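Local coordinates for DNA methyltransferase (Nicotiana tabacum, PDB 4ONQ), which probably methylates cytosine in DNA at carbon 5, its catalytic domain being caught here with the S-adenosylmethionine analogue sinefungin, at residues 84-89 with 221-226. The protein carries 5 engineered substitutions. Residues are numbered along the deposited sequence; the frame is centred on the assembly and turned at random.
Sequences HNLPVE and SVLKDL
V222 turns CG2 onto the P87 ring and CG1 toward backbone oxygens; no hydrogen bond links the two segments, and the contact is van der Waals, mostly between apolar side chains. CG2 of V222 meets CG of the P87 ring at 3.6 Å, the two side chains crossing at a slant; a proline suits the place because its ring restrains phi near the -62° found here and presents CG and CD as a rigid apolar surface. Deeper in, CD2 of L86 touches CD2 of L223 at 3.9 Å, the leucines set roughly at right angles. With CG anti to the carbonyl carbon (chi1 -64°), L223 brings its branched end nearer to L86 than its CB.

Residues 84-89 leave strand 79-84, while the segment 221-226 follows helix 213-220 on the way into strand 231-236. The contact joins two connections of the Rossmann-like class I methyltransferase fold; F39 of strand 39-45, in its mixed sheet, also touches L86 and P87.

The other methyl of V222, CG1, lies 3.6 Å from O of P87 and 3.6 Å from O of E89. Shortening V222 to an alanine would probably leave the P87 ring with only CB to touch and a gap beside both oxygens. Within 84-89, a histidine suits its spot because both ring nitrogens find partners: ND1 of H84 accepts a weak in-plane bond from N of L86 at 3.4 Å, while NE2 is hydrogen-bonded to OE1 of E66.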
loop_
_atom_site.group_PDB
_atom_site.type_symbol
_atom_site.label_atom_id
_atom_site.label_comp_id
_atom_site.label_asym_id
_atom_site.label_seq_id
_atom_site.Cartn_x
_atom_site.Cartn_y
_atom_site.Cartn_z
ATOM N N HIS A 84 9.964 10.359 -3.135
ATOM C CA HIS A 84 11.135 9.595 -2.726
ATOM C C HIS A 84 12.426 10.079 -3.383
ATOM O O HIS A 84 12.398 10.886 -4.309
ATOM C CB HIS A 84 10.916 8.107 -3.006
ATOM C CG HIS A 84 10.648 7.797 -4.444
ATOM N ND1 HIS A 84 11.651 7.507 -5.344
ATOM C CD2 HIS A 84 9.488 7.732 -5.141
ATOM C CE1 HIS A 84 11.121 7.273 -6.531
ATOM N NE2 HIS A 84 9.810 7.406 -6.436
ATOM N N ASN A 85 13.553 9.579 -2.886
ATOM C CA ASN A 85 14.859 9.917 -3.434
ATOM C C ASN A 85 15.613 8.673 -3.906
ATOM O O ASN A 85 16.843 8.629 -3.883
ATOM C CB ASN A 85 15.685 10.698 -2.407
ATOM C CG ASN A 85 15.989 9.886 -1.152
ATOM O OD1 ASN A 85 15.459 8.790 -0.955
ATOM N ND2 ASN A 85 16.839 10.434 -0.289
ATOM N N LEU A 86 14.861 7.664 -4.331
ATOM C CA LEU A 86 15.431 6.408 -4.807
ATOM C C LEU A 86 15.837 6.546 -6.258
ATOM O O LEU A 86 15.292 7.382 -6.976
ATOM C CB LEU A 86 14.387 5.293 -4.712
ATOM C CG LEU A 86 13.758 5.061 -3.342
ATOM C CD1 LEU A 86 12.481 4.232 -3.456
ATOM C CD2 LEU A 86 14.764 4.387 -2.430
ATOM N N PRO A 87 16.796 5.719 -6.701
ATOM C CA PRO A 87 17.039 5.598 -8.139
ATOM C C PRO A 87 15.787 5.055 -8.810
ATOM O O PRO A 87 15.028 4.304 -8.194
ATOM C CB PRO A 87 18.187 4.587 -8.226
ATOM C CG PRO A 87 18.233 3.915 -6.890
ATOM C CD PRO A 87 17.744 4.921 -5.907
ATOM N N VAL A 88 15.579 5.432 -10.062
ATOM C CA VAL A 88 14.326 5.163 -10.751
ATOM C C VAL A 88 14.531 4.088 -11.822
ATOM O O VAL A 88 13.582 3.478 -12.320
ATOM C CB VAL A 88 13.733 6.502 -11.292
ATOM C CG1 VAL A 88 12.940 6.319 -12.572
ATOM C CG2 VAL A 88 12.873 7.161 -10.216
ATOM N N GLU A 89 15.790 3.812 -12.130
ATOM C CA GLU A 89 16.108 2.846 -13.174
ATOM C C GLU A 89 16.484 1.482 -12.602
ATOM O O GLU A 89 16.869 1.372 -11.436
ATOM C CB GLU A 89 17.222 3.386 -14.073
ATOM C CG GLU A 89 16.846 4.674 -14.791
ATOM C CD GLU A 89 18.043 5.377 -15.399
ATOM O OE1 GLU A 89 17.851 6.429 -16.046
ATOM O OE2 GLU A 89 19.177 4.879 -15.229
ATOM N N SER A 221 12.728 -2.142 -5.174
ATOM C CA SER A 221 13.541 -3.225 -5.728
ATOM C C SER A 221 14.965 -2.776 -6.049
ATOM O O SER A 221 15.896 -3.575 -6.004
ATOM C CB SER A 221 12.884 -3.810 -6.977
ATOM O OG SER A 221 12.861 -2.866 -8.027
ATOM N N VAL A 222 15.124 -1.491 -6.355
ATOM C CA VAL A 222 16.434 -0.905 -6.627
ATOM C C VAL A 222 17.377 -0.996 -5.428
ATOM O O VAL A 222 18.582 -0.794 -5.564
ATOM C CB VAL A 222 16.317 0.582 -7.026
ATOM C CG1 VAL A 222 15.392 0.746 -8.223
ATOM C CG2 VAL A 222 15.820 1.411 -5.846
ATOM N N LEU A 223 16.830 -1.300 -4.255
ATOM C CA LEU A 223 17.634 -1.356 -3.040
ATOM C C LEU A 223 18.362 -2.679 -2.871
ATOM O O LEU A 223 19.318 -2.763 -2.101
ATOM C CB LEU A 223 16.774 -1.098 -1.805
ATOM C CG LEU A 223 16.137 0.281 -1.698
ATOM C CD1 LEU A 223 15.440 0.430 -0.347
ATOM C CD2 LEU A 223 17.192 1.355 -1.894
ATOM N N LYS A 224 17.912 -3.708 -3.582
ATOM C CA LYS A 224 18.439 -5.057 -3.373
ATOM C C LYS A 224 19.941 -5.168 -3.630
ATOM O O LYS A 224 20.659 -5.818 -2.870
ATOM C CB LYS A 224 17.686 -6.081 -4.221
ATOM C CG LYS A 224 18.118 -7.517 -3.974
ATOM C CD LYS A 224 17.192 -8.490 -4.691
ATOM C CE LYS A 224 17.528 -9.927 -4.332
ATOM N NZ LYS A 224 17.617 -10.087 -2.856
ATOM N N ASP A 225 20.432 -4.520 -4.654
ATOM C CA ASP A 225 21.833 -4.637 -4.912
ATOM C C ASP A 225 22.618 -3.804 -3.947
ATOM O O ASP A 225 23.719 -4.121 -3.606
ATOM C CB ASP A 225 22.156 -4.208 -6.335
ATOM C CG ASP A 225 22.205 -5.367 -7.282
ATOM O OD1 ASP A 225 22.273 -6.508 -6.778
ATOM O OD2 ASP A 225 22.186 -5.159 -8.516
ATOM N N LEU A 226 22.031 -2.715 -3.500
ATOM C CA LEU A 226 22.745 -1.771 -2.655
ATOM C C LEU A 226 23.053 -2.289 -1.251
ATOM O O LEU A 226 24.049 -1.888 -0.653
ATOM C CB LEU A 226 21.976 -0.451 -2.573
ATOM C CG LEU A 226 21.776 0.294 -3.892
ATOM C CD1 LEU A 226 20.907 1.523 -3.677
ATOM C CD2 LEU A 226 23.117 0.686 -4.492
#